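Local coordinates for nucleoporin-like protein RIP (Homo sapiens, PDB 2OLM) that is required for vesicle docking or fusion during acrosome biogenesis, serves as a cofactor of HIV-1 Rev, and carries a zinc-binding Arf-GAP domain, the part described here, at residues E10-M15 with Q75-L80; G53-R56 with P61-V64; L116-K119 with K123-Y126. All blocks are in the same frame, centred on the assembly; numbering follows the deposited sequence. Where two conformers were deposited one is given.

Interaction 1 (E10-M15 with Q75-L80); sequences EKHLKM and QEIEFL
Met15 and Ile77 meet at the tight spot of a helix-on-helix contact, a small example of how two helices far apart in sequence can be joined through a few residues, here one isoleucine set against two residues of the other helix. In this Arf-GAP domain the long N-terminal helix 3-20 packs on helix 74-82, and both residues start their side chains toward the opposite helix. The methyl CE of Met15 stands 3.5 Å from CG2 of Ile77, closer than carbons usually come, and CB of Met15 lies 3.7 Å from that same CG2. The methionine chain turns at its last torsion (chi3 86°), which brings its methyl round to the isoleucine branch, with SD of Met15 3.9 Å from CG2 of Ile77. Ile77 is buried, and Met19 and Phe72 pack against it as well.

Toward the N-terminal side of Met15 the fit relaxes. CB of His12 approaches CG1 of Ile77 at only 4.0 Å, and its imidazole meets that branch at an oblique angle. The polar end of the ring is engaged by helix 74-82 all the same: His12 NE2 is hydrogen-bonded to OE1 of Gln74, whose amide nitrogen also pairs with Glu78, so one glutamine links the histidine to a glutamate one turn along. The outer surface of helix 3-20 is of a different character. Glu10 and Lys14 reach a second copy of the protein, forming salt bridges with Arg17 and Asp18 of that neighbouring subunit. The contact as a whole buries just 172 Å². The delta methyl, CD1 of Ile77, rests 3.7 Å from the backbone carbonyl oxygen of His12.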
ATOM      1  N   GLU A  10       6.949   2.955   5.302  1.00 16.34           N
ATOM      2  CA  GLU A  10       6.799   1.900   4.330  1.00 14.42           C
ATOM      3  C   GLU A  10       6.766   0.527   4.987  1.00 15.75           C
ATOM      4  O   GLU A  10       6.061  -0.368   4.536  1.00 15.22           O
ATOM      5  CB  GLU A  10       7.918   1.967   3.288  1.00 14.97           C
ATOM      6  CG  GLU A  10       7.934   3.284   2.516  1.00 16.86           C
ATOM      7  CD  GLU A  10       6.629   3.623   1.841  1.00 17.63           C
ATOM      8  OE1 GLU A  10       6.100   2.782   1.112  1.00 17.41           O
ATOM      9  OE2 GLU A  10       6.096   4.731   2.073  1.00 21.66           O
ATOM     10  N   LYS A  11       7.482   0.368   6.094  1.00 15.03           N
ATOM     11  CA  LYS A  11       7.426  -0.866   6.880  1.00 14.46           C
ATOM     12  C   LYS A  11       6.017  -1.124   7.379  1.00 14.09           C
ATOM     13  O   LYS A  11       5.506  -2.248   7.296  1.00 14.01           O
ATOM     14  CB  LYS A  11       8.396  -0.793   8.063  1.00 16.36           C
ATOM     15  CG  LYS A  11       8.476  -2.074   8.893  1.00 20.22           C
ATOM     16  CD  LYS A  11       9.372  -1.892  10.129  1.00 23.62           C
ATOM     17  N   HIS A  12       5.383  -0.066   7.853  1.00 13.63           N
ATOM     18  CA  HIS A  12       4.013  -0.215   8.351  1.00 14.56           C
ATOM     19  C   HIS A  12       3.028  -0.613   7.247  1.00 14.73           C
ATOM     20  O   HIS A  12       2.104  -1.431   7.444  1.00 14.23           O
ATOM     21  CB  HIS A  12       3.567   1.058   9.049  1.00 14.05           C
ATOM     22  CG  HIS A  12       4.314   1.349  10.310  1.00 15.69           C
ATOM     23  ND1 HIS A  12       4.508   2.632  10.769  1.00 18.35           N
ATOM     24  CD2 HIS A  12       4.963   0.540  11.177  1.00 17.34           C
ATOM     25  CE1 HIS A  12       5.228   2.602  11.873  1.00 20.08           C
ATOM     26  NE2 HIS A  12       5.503   1.345  12.158  1.00 16.88           N
ATOM     27  N   LEU A  13       3.237  -0.058   6.047  1.00 14.24           N
ATOM     28  CA  LEU A  13       2.395  -0.399   4.910  1.00 13.03           C
ATOM     29  C   LEU A  13       2.664  -1.840   4.468  1.00 12.97           C
ATOM     30  O   LEU A  13       1.751  -2.567   4.077  1.00 13.59           O
ATOM     31  CB  LEU A  13       2.643   0.557   3.749  1.00 13.55           C
ATOM     32  CG  LEU A  13       2.150   1.987   3.965  1.00 16.88           C
ATOM     33  CD1 LEU A  13       2.504   2.836   2.741  1.00 19.81           C
ATOM     34  CD2 LEU A  13       0.631   1.983   4.207  1.00 18.79           C
ATOM     35  N   LYS A  14       3.916  -2.285   4.536  1.00 14.12           N
ATOM     36  CA  LYS A  14       4.197  -3.693   4.229  1.00 15.78           C
ATOM     37  C   LYS A  14       3.448  -4.625   5.221  1.00 13.66           C
ATOM     38  O   LYS A  14       2.789  -5.616   4.825  1.00 13.47           O
ATOM     39  CB  LYS A  14       5.712  -3.934   4.254  1.00 14.98           C
ATOM     40  CG  LYS A  14       6.090  -5.389   3.967  1.00 18.11           C
ATOM     41  CD  LYS A  14       7.599  -5.690   4.136  1.00 21.00           C
ATOM     42  CE  LYS A  14       7.852  -7.204   4.015  1.00 23.19           C
ATOM     43  NZ  LYS A  14       9.253  -7.656   4.414  1.00 26.92           N
ATOM     44  N   MET A  15       3.529  -4.258   6.501  1.00 13.20           N
ATOM     45  CA  MET A  15       2.829  -5.015   7.558  1.00 13.45           C
ATOM     46  C   MET A  15       1.312  -4.997   7.347  1.00 13.76           C
ATOM     47  O   MET A  15       0.653  -6.009   7.492  1.00 13.67           O
ATOM     48  CB  MET A  15       3.186  -4.434   8.930  1.00 15.43           C
ATOM     49  CG  MET A  15       4.605  -4.661   9.339  1.00 13.74           C
ATOM     50  SD  MET A  15       5.178  -3.572  10.682  1.00 18.60           S
ATOM     51  CE  MET A  15       4.665  -4.479  12.156  1.00 23.92           C
ATOM     52  N   GLN A  75       2.016   1.232  17.042  1.00 12.35           N
ATOM     53  CA  GLN A  75       1.016   0.739  18.020  1.00 12.81           C
ATOM     54  C   GLN A  75      -0.261   0.247  17.310  1.00 11.88           C
ATOM     55  O   GLN A  75      -0.805  -0.825  17.593  1.00 11.62           O
ATOM     56  CB  GLN A  75       0.679   1.860  19.015  1.00 14.05           C
ATOM     57  CG  GLN A  75       1.705   2.085  20.103  1.00 17.27           C
ATOM     58  CD  GLN A  75       1.385   3.349  20.880  1.00 19.56           C
ATOM     59  OE1 GLN A  75       0.977   3.276  22.052  1.00 19.48           O
ATOM     60  NE2 GLN A  75       1.523   4.502  20.239  1.00 21.64           N
ATOM     61  N   GLU A  76      -0.744   1.024  16.374  1.00 10.69           N
ATOM     62  CA  GLU A  76      -1.934   0.611  15.662  1.00 10.43           C
ATOM     63  C   GLU A  76      -1.729  -0.658  14.831  1.00 11.40           C
ATOM     64  O   GLU A  76      -2.564  -1.574  14.840  1.00 11.33           O
ATOM     65  CB  GLU A  76      -2.429   1.747  14.791  1.00 11.18           C
ATOM     66  CG  GLU A  76      -2.993   2.901  15.577  1.00 13.12           C
ATOM     67  CD  GLU A  76      -3.302   4.096  14.763  1.00 15.28           C
ATOM     68  OE1 GLU A  76      -2.557   4.421  13.817  1.00 13.98           O
ATOM     69  OE2 GLU A  76      -4.304   4.758  15.065  1.00 17.39           O
ATOM     70  N   ILE A  77      -0.619  -0.718  14.085  1.00 11.66           N
ATOM     71  CA  ILE A  77      -0.301  -1.889  13.281  1.00 10.30           C
ATOM     72  C   ILE A  77      -0.211  -3.146  14.156  1.00 10.87           C
ATOM     73  O   ILE A  77      -0.782  -4.173  13.843  1.00 12.21           O
ATOM     74  CB  ILE A  77       0.999  -1.664  12.497  1.00 11.46           C
ATOM     75  CG1 ILE A  77       0.790  -0.559  11.449  1.00 12.77           C
ATOM     76  CG2 ILE A  77       1.507  -3.008  11.917  1.00 14.19           C
ATOM     77  CD1 ILE A  77      -0.168  -0.910  10.302  1.00 14.87           C
ATOM     78  N   GLU A  78       0.448  -3.033  15.302  1.00 11.29           N
ATOM     79  CA  GLU A  78       0.557  -4.191  16.195  1.00 13.83           C
ATOM     80  C   GLU A  78      -0.778  -4.611  16.794  1.00 11.45           C
ATOM     81  O   GLU A  78      -1.051  -5.802  16.930  1.00 13.25           O
ATOM     82  CB  GLU A  78       1.569  -3.943  17.288  1.00 14.26           C
ATOM     83  CG  GLU A  78       2.998  -3.834  16.723  1.00 18.41           C
ATOM     84  CD  GLU A  78       4.066  -3.644  17.733  1.00 22.29           C
ATOM     85  OE1 GLU A  78       3.767  -3.509  18.928  1.00 27.31           O
ATOM     86  OE2 GLU A  78       5.228  -3.619  17.320  1.00 24.01           O
ATOM     87  N   PHE A  79      -1.630  -3.643  17.109  1.00 11.15           N
ATOM     88  CA  PHE A  79      -2.973  -3.983  17.549  1.00 10.95           C
ATOM     89  C   PHE A  79      -3.711  -4.781  16.488  1.00 11.66           C
ATOM     90  O   PHE A  79      -4.364  -5.771  16.743  1.00 12.50           O
ATOM     91  CB  PHE A  79      -3.740  -2.692  17.904  1.00 12.00           C
ATOM     92  CG  PHE A  79      -5.145  -2.943  18.357  1.00 12.42           C
ATOM     93  CD1 PHE A  79      -5.363  -3.408  19.648  1.00 14.11           C
ATOM     94  CD2 PHE A  79      -6.231  -2.792  17.506  1.00 15.86           C
ATOM     95  CE1 PHE A  79      -6.638  -3.662  20.114  1.00 16.07           C
ATOM     96  CE2 PHE A  79      -7.530  -3.072  17.989  1.00 14.07           C
ATOM     97  CZ  PHE A  79      -7.693  -3.521  19.298  1.00 13.21           C
ATOM     98  N   LEU A  80      -3.630  -4.323  15.249  1.00 10.78           N
ATOM     99  CA  LEU A  80      -4.283  -5.005  14.152  1.00  9.43           C
ATOM    100  C   LEU A  80      -3.733  -6.420  13.934  1.00 10.75           C
ATOM    101  O   LEU A  80      -4.470  -7.326  13.616  1.00 11.45           O
ATOM    102  CB  LEU A  80      -4.143  -4.184  12.869  1.00 10.55           C
ATOM    103  CG  LEU A  80      -4.959  -2.906  12.812  1.00 12.23           C
ATOM    104  CD1 LEU A  80      -4.543  -1.991  11.645  1.00 12.04           C
ATOM    105  CD2 LEU A  80      -6.455  -3.185  12.762  1.00 12.82           C
TER

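Interaction 2 (G53-R56 with P61-V64); sequences GSLR and PHRV. With SO4 (sulfate ion), chain C.
NH1 of Arg56 is gripped from two directions: it donates to the carbonyl oxygen of His62 at 2.8 Å, and to a water that in turn donates to the carbonyl oxygen of Pro61. The bond to His62 is moderately bent (154° at the hydrogen), and its donor stands above the carbonyl plane, while the oxygen lies slightly off the guanidinium plane. CB of Pro61 sits over the centre of one guanidinium face, 3.7 Å above the plane. The arginine begins by pointing away from the 61-64 segment. A bend at chi2 (-62°) puts CD of Arg56 4.1 Å from CG2 of Val64, and a second at chi3 (-55°) swings the guanidinium over Pro61 and to the His62 carbonyl.

A second bond joins the backbones, from N of His62 to the carbonyl oxygen of Leu55 in helix 49-55 at 3.2 Å. One leucine methyl is set obliquely against the imidazole, CD2 of Leu55 lying 3.8 Å from ND1 of His62; the other makes an apolar contact, CD1 of Leu55 reaching 4.1 Å to CG1 of Val64 at the start of strand 64-66. The imidazole has its own polar partner, Asn40, and meets Tyr120 edge to face.

Arg63 turns the other way and holds a sulfate, probably from the crystallisation liquor, end-on through both terminal nitrogens: NH1 to O4 and NH2 to O1, with the sulphur in the plane of the guanidinium. Arg56 lies five residues after Cys51, at the arginine position of the ArfGAP signature C-X2-C-X16-C-X2-C-X4-R, which in active relatives is regarded as an arginine finger. In this crystal a carbonyl, a water and a proline ring hold its guanidinium, which probably limits its freedom, and the sulfate on Arg63 is consistent with an anion-accepting patch near that second arginine.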
ATOM      1  N   GLY A  53     -19.566   3.997   7.370  1.00 10.45           N
ATOM      2  CA  GLY A  53     -20.551   5.035   7.595  1.00  9.89           C
ATOM      3  C   GLY A  53     -21.551   4.672   8.688  1.00  9.79           C
ATOM      4  O   GLY A  53     -21.911   5.506   9.526  1.00 11.66           O
ATOM      5  N   SER A  54     -22.020   3.421   8.690  1.00  8.84           N
ATOM      6  CA  SER A  54     -22.950   2.959   9.723  1.00  9.34           C
ATOM      7  C   SER A  54     -22.313   2.844  11.128  1.00  9.28           C
ATOM      8  O   SER A  54     -22.963   3.164  12.124  1.00 11.25           O
ATOM      9  CB  SER A  54     -23.593   1.629   9.338  1.00 12.55           C
ATOM     10  OG  SER A  54     -24.404   1.833   8.174  1.00 15.33           O
ATOM     11  N   LEU A  55     -21.064   2.412  11.178  1.00  9.15           N
ATOM     12  CA  LEU A  55     -20.299   2.336  12.434  1.00  7.87           C
ATOM     13  C   LEU A  55     -20.156   3.701  13.068  1.00 10.28           C
ATOM     14  O   LEU A  55     -20.095   3.820  14.323  1.00  9.10           O
ATOM     15  CB  LEU A  55     -18.935   1.757  12.150  1.00  6.98           C
ATOM     16  CG  LEU A  55     -18.892   0.214  11.914  1.00  8.09           C
ATOM     17  CD1 LEU A  55     -17.588  -0.211  11.232  1.00  8.98           C
ATOM     18  CD2 LEU A  55     -19.122  -0.586  13.238  1.00 10.82           C
ATOM     19  N   ARG A  56     -20.060   4.741  12.246  1.00  8.94           N
ATOM     20  CA  ARG A  56     -20.033   6.130  12.779  1.00  8.89           C
ATOM     21  C   ARG A  56     -21.378   6.604  13.331  1.00 10.74           C
ATOM     22  O   ARG A  56     -21.439   7.638  14.024  1.00 12.88           O
ATOM     23  CB  ARG A  56     -19.532   7.128  11.722  1.00  9.87           C
ATOM     24  CG  ARG A  56     -18.139   6.864  11.291  1.00 11.15           C
ATOM     25  CD  ARG A  56     -17.153   6.987  12.383  1.00 10.08           C
ATOM     26  NE  ARG A  56     -17.211   8.276  13.051  1.00 10.78           N
ATOM     27  CZ  ARG A  56     -16.549   8.576  14.168  1.00 10.52           C
ATOM     28  NH1 ARG A  56     -15.777   7.693  14.808  1.00  9.83           N
ATOM     29  NH2 ARG A  56     -16.688   9.804  14.670  1.00 13.72           N
ATOM     30  N   PRO A  61     -19.443   6.134  18.711  1.00  7.40           N
ATOM     31  CA  PRO A  61     -19.135   5.624  17.373  1.00  7.38           C
ATOM     32  C   PRO A  61     -17.836   4.897  17.317  1.00  7.12           C
ATOM     33  O   PRO A  61     -16.921   5.222  18.070  1.00  7.98           O
ATOM     34  CB  PRO A  61     -19.021   6.897  16.528  1.00  7.97           C
ATOM     35  CG  PRO A  61     -18.603   7.949  17.514  1.00  8.88           C
ATOM     36  CD  PRO A  61     -19.225   7.607  18.799  1.00  8.44           C
ATOM     37  N   HIS A  62     -17.693   3.966  16.388  1.00  7.60           N
ATOM     38  CA  HIS A  62     -16.431   3.262  16.184  1.00  7.06           C
ATOM     39  C   HIS A  62     -15.472   4.111  15.335  1.00  7.77           C
ATOM     40  O   HIS A  62     -15.933   4.881  14.478  1.00 10.57           O
ATOM     41  CB  HIS A  62     -16.650   1.887  15.575  1.00  6.65           C
ATOM     42  CG  HIS A  62     -17.265   0.895  16.522  1.00  7.08           C
ATOM     43  ND1 HIS A  62     -17.032  -0.459  16.441  1.00  8.53           N
ATOM     44  CD2 HIS A  62     -18.050   1.070  17.615  1.00  8.09           C
ATOM     45  CE1 HIS A  62     -17.693  -1.075  17.406  1.00  7.55           C
ATOM     46  NE2 HIS A  62     -18.307  -0.176  18.141  1.00  8.47           N
ATOM     47  N   ARG A  63     -14.190   3.947  15.585  1.00  7.17           N
ATOM     48  CA  ARG A  63     -13.152   4.757  14.990  1.00  7.43           C
ATOM     49  C   ARG A  63     -12.622   4.084  13.760  1.00  7.91           C
ATOM     50  O   ARG A  63     -11.891   3.123  13.852  1.00 12.04           O
ATOM     51  CB  ARG A  63     -12.024   4.932  16.002  1.00  9.34           C
ATOM     52  CG  ARG A  63     -10.991   5.965  15.644  1.00  9.02           C
ATOM     53  CD  ARG A  63     -11.513   7.381  15.670  1.00 11.11           C
ATOM     54  NE  ARG A  63     -10.384   8.296  15.507  1.00 12.12           N
ATOM     55  CZ  ARG A  63      -9.884   8.690  14.351  1.00 10.85           C
ATOM     56  NH1 ARG A  63     -10.471   8.406  13.201  1.00 10.74           N
ATOM     57  NH2 ARG A  63      -8.809   9.437  14.335  1.00 12.69           N
ATOM     58  N   VAL A  64     -12.959   4.612  12.592  1.00  8.49           N
ATOM     59  CA  VAL A  64     -12.523   4.030  11.316  1.00  8.40           C
ATOM     60  C   VAL A  64     -11.480   4.919  10.654  1.00 10.83           C
ATOM     61  O   VAL A  64     -11.610   6.144  10.664  1.00 12.00           O
ATOM     62  CB  VAL A  64     -13.697   3.773  10.381  1.00  9.86           C
ATOM     63  CG1 VAL A  64     -14.687   2.729  10.988  1.00  9.90           C
ATOM     64  CG2 VAL A  64     -14.430   5.093  10.031  1.00 10.71           C
TER
HETATM   65  S   SO4 C2001      -8.108   9.904  10.608  1.00 11.98           S
HETATM   66  O1  SO4 C2001      -7.453  10.071  11.908  1.00 13.19           O
HETATM   67  O2  SO4 C2001      -7.509   8.822   9.889  1.00 13.86           O
HETATM   68  O3  SO4 C2001      -7.931  11.186   9.889  1.00 13.13           O
HETATM   69  O4  SO4 C2001      -9.571   9.650  10.785  1.00 11.42           O
HETATM   70  O   HOH W   1     -14.698   6.809  17.324  1.00 12.33           O

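Interaction 3 (L116-K119 with K123-Y126); sequences LQEK and KRWY
Trp125 offers the rim of its six-membered ring to Lys119, with CZ3 of Trp125 3.9 Å from CA of Lys119 near the ring plane, while CG of Arg124 lies 3.7 Å above one face, over the centre of the indole. Beyond the rim, CH2 of Trp125 comes obliquely within 4.0 Å of OE1 of Glu118. That oxygen belongs above all to Arg124: NH1 of Arg124 meets it at 2.8 Å in a salt bridge that lies in the guanidinium plane but clearly outside the carboxylate plane, on the syn side. The two flat groups are turned 72° against each other, and OE2 of Glu118 stays 3.8 Å from NH1 of Arg124. Both side chains run alongside each other in the same direction. The arginine is stretched out with its CG anti to the backbone N (chi1 177°), which carries the aliphatic part across the indole and the guanidinium on to the acid.

All this happens at the C-terminal end of helix 109-121. The helix widens through a pi-type turn at 117-119, Lys123 leaves helical geometry with positive phi, and a type I beta turn from Lys123 to Tyr126 follows. N of Arg124 then donates almost straight to the carbonyl oxygen of Glu118 at 2.9 Å, closing the chain back over the widened end of the helix. The carbonyl oxygen of Lys119 is buried without a partner in the model, 3.7 Å from CA of Lys123.

Past CB, which touches the indole, the extended Lys119 chain ends in a salt bridge with Asp30 and a cation-pi contact with Phe29 beside the zinc site. Trp125 also meets Phe96 edge to face and Phe115 at a slant, and its backbone is hydrogen-bonded to that of Leu95.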
ATOM      1  N   LEU A 116     -25.676  -3.601  13.844  1.00 10.65           N
ATOM      2  CA  LEU A 116     -24.412  -3.254  14.469  1.00  8.69           C
ATOM      3  C   LEU A 116     -24.593  -3.009  15.982  1.00  8.67           C
ATOM      4  O   LEU A 116     -23.732  -3.374  16.783  1.00  8.92           O
ATOM      5  CB  LEU A 116     -23.777  -2.049  13.791  1.00 10.55           C
ATOM      6  CG  LEU A 116     -23.411  -2.214  12.344  1.00 10.67           C
ATOM      7  CD1 LEU A 116     -22.956  -0.832  11.787  1.00 12.55           C
ATOM      8  CD2 LEU A 116     -22.372  -3.217  12.134  1.00 11.77           C
ATOM      9  N   GLN A 117     -25.714  -2.421  16.388  1.00 10.14           N
ATOM     10  CA  GLN A 117     -26.045  -2.330  17.819  1.00 10.02           C
ATOM     11  C   GLN A 117     -26.152  -3.697  18.478  1.00  7.65           C
ATOM     12  O   GLN A 117     -25.638  -3.901  19.574  1.00  9.09           O
ATOM     13  CB  GLN A 117     -27.296  -1.507  18.069  1.00 12.81           C
ATOM     14  CG  GLN A 117     -27.092  -0.043  17.779  1.00 14.99           C
ATOM     15  CD  GLN A 117     -28.318   0.806  18.019  1.00 22.23           C
ATOM     16  OE1 GLN A 117     -28.192   2.027  18.115  1.00 25.88           O
ATOM     17  NE2 GLN A 117     -29.492   0.194  18.105  1.00 25.96           N
ATOM     18  N   GLU A 118     -26.845  -4.620  17.804  1.00 10.05           N
ATOM     19  CA  GLU A 118     -26.960  -5.972  18.363  1.00 10.89           C
ATOM     20  C   GLU A 118     -25.616  -6.638  18.443  1.00  8.91           C
ATOM     21  O   GLU A 118     -25.329  -7.328  19.410  1.00  8.70           O
ATOM     22  CB  GLU A 118     -27.972  -6.797  17.572  1.00 13.10           C
ATOM     23  CG  GLU A 118     -29.396  -6.401  17.939  1.00 15.64           C
ATOM     24  CD  GLU A 118     -30.431  -7.362  17.470  1.00 21.63           C
ATOM     25  OE1 GLU A 118     -30.115  -8.210  16.596  1.00 24.30           O
ATOM     26  OE2 GLU A 118     -31.575  -7.201  17.952  1.00 28.96           O
ATOM     27  N   LYS A 119     -24.756  -6.376  17.469  1.00  8.87           N
ATOM     28  CA  LYS A 119     -23.451  -7.045  17.385  1.00  7.30           C
ATOM     29  C   LYS A 119     -22.499  -6.547  18.481  1.00  7.38           C
ATOM     30  O   LYS A 119     -21.860  -7.334  19.183  1.00  8.42           O
ATOM     31  CB  LYS A 119     -22.828  -6.853  15.993  1.00  9.29           C
ATOM     32  CG  LYS A 119     -21.553  -7.570  15.736  1.00  8.63           C
ATOM     33  CD  LYS A 119     -21.180  -7.493  14.251  1.00  8.79           C
ATOM     34  CE  LYS A 119     -19.860  -8.153  13.952  1.00  8.04           C
ATOM     35  NZ  LYS A 119     -19.487  -8.135  12.465  1.00  9.21           N
ATOM     36  N   LYS A 123     -24.375  -7.218  22.190  1.00  8.88           N
ATOM     37  CA  LYS A 123     -23.556  -8.420  22.247  0.50  9.19           C
ATOM     38  C   LYS A 123     -24.384  -9.689  22.057  1.00  9.38           C
ATOM     39  O   LYS A 123     -24.199 -10.689  22.769  1.00 10.09           O
ATOM     40  CB  LYS A 123     -22.741  -8.424  23.546  0.50  9.88           C
ATOM     41  CG  LYS A 123     -21.606  -7.475  23.443  0.50  8.59           C
ATOM     42  CD  LYS A 123     -20.963  -7.190  24.762  0.50  8.42           C
ATOM     43  CE  LYS A 123     -19.784  -6.265  24.551  0.50  8.92           C
ATOM     44  NZ  LYS A 123     -19.209  -5.825  25.839  0.50  9.35           N
ATOM     45  N   ARG A 124     -25.236  -9.675  21.067  1.00  8.55           N
ATOM     46  CA  ARG A 124     -26.135 -10.797  20.834  1.00  8.38           C
ATOM     47  C   ARG A 124     -25.376 -12.109  20.531  1.00  8.72           C
ATOM     48  O   ARG A 124     -25.875 -13.203  20.917  1.00  8.91           O
ATOM     49  CB  ARG A 124     -27.061 -10.474  19.680  1.00  8.66           C
ATOM     50  CG  ARG A 124     -28.004 -11.619  19.296  1.00  9.12           C
ATOM     51  CD  ARG A 124     -29.092 -11.097  18.412  1.00 11.20           C
ATOM     52  NE  ARG A 124     -29.993 -12.167  17.992  1.00 12.36           N
ATOM     53  CZ  ARG A 124     -30.994 -11.994  17.145  1.00 14.10           C
ATOM     54  NH1 ARG A 124     -31.259 -10.783  16.685  1.00 13.85           N
ATOM     55  NH2 ARG A 124     -31.756 -13.029  16.798  1.00 13.96           N
ATOM     56  N   TRP A 125     -24.240 -12.048  19.849  1.00  7.81           N
ATOM     57  CA  TRP A 125     -23.526 -13.263  19.376  1.00  8.17           C
ATOM     58  C   TRP A 125     -22.152 -13.381  19.989  1.00  8.79           C
ATOM     59  O   TRP A 125     -21.258 -14.009  19.428  1.00  8.22           O
ATOM     60  CB  TRP A 125     -23.396 -13.245  17.830  1.00  8.35           C
ATOM     61  CG  TRP A 125     -24.688 -13.131  17.128  1.00  9.88           C
ATOM     62  CD1 TRP A 125     -25.602 -14.148  16.907  1.00 11.58           C
ATOM     63  CD2 TRP A 125     -25.283 -11.950  16.540  1.00 10.33           C
ATOM     64  NE1 TRP A 125     -26.689 -13.671  16.225  1.00 10.39           N
ATOM     65  CE2 TRP A 125     -26.517 -12.320  15.993  1.00 10.14           C
ATOM     66  CE3 TRP A 125     -24.865 -10.614  16.413  1.00  9.35           C
ATOM     67  CZ2 TRP A 125     -27.351 -11.414  15.352  1.00 10.94           C
ATOM     68  CZ3 TRP A 125     -25.702  -9.724  15.777  1.00 11.84           C
ATOM     69  CH2 TRP A 125     -26.920 -10.126  15.248  1.00 10.54           C
ATOM     70  N   TYR A 126     -21.959 -12.743  21.151  1.00  8.67           N
ATOM     71  CA  TYR A 126     -20.642 -12.449  21.679  1.00  7.84           C
ATOM     72  C   TYR A 126     -20.082 -13.568  22.554  1.00  8.89           C
ATOM     73  O   TYR A 126     -20.799 -14.108  23.415  1.00 11.34           O
ATOM     74  CB  TYR A 126     -20.777 -11.169  22.509  1.00 10.73           C
ATOM     75  CG  TYR A 126     -19.554 -10.630  23.233  1.00  9.52           C
ATOM     76  CD1 TYR A 126     -18.665  -9.773  22.592  1.00 10.43           C
ATOM     77  CD2 TYR A 126     -19.333 -10.896  24.577  1.00 10.87           C
ATOM     78  CE1 TYR A 126     -17.568  -9.243  23.253  1.00 10.68           C
ATOM     79  CE2 TYR A 126     -18.281 -10.366  25.233  1.00 10.37           C
ATOM     80  CZ  TYR A 126     -17.387  -9.532  24.582  1.00 11.10           C
ATOM     81  OH  TYR A 126     -16.326  -8.959  25.276  1.00 13.33           O
TER

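From the N terminus, the chain first runs through helix 3-20, and interaction 1 closes a long loop when helix 74-82 returns to it. Within that excursion lie the zinc finger, the short antiparallel sheet and interaction 2, a short local loop leading from helix 49-55 into strand 64-66. Interaction 3 comes later, in series, and folds the end of helix 109-121 onto the loop that leads to helix 129-133. Interactions 1 and 3 sit on opposite sides of the chain's centre, their centres about 28 Å apart. Interactions 2 and 3 touch directly, CB of Ser54 lying 3.5 Å from CD1 of Leu116, so helix 49-55, which carries the zinc ligand Cys51, packs against helix 109-121.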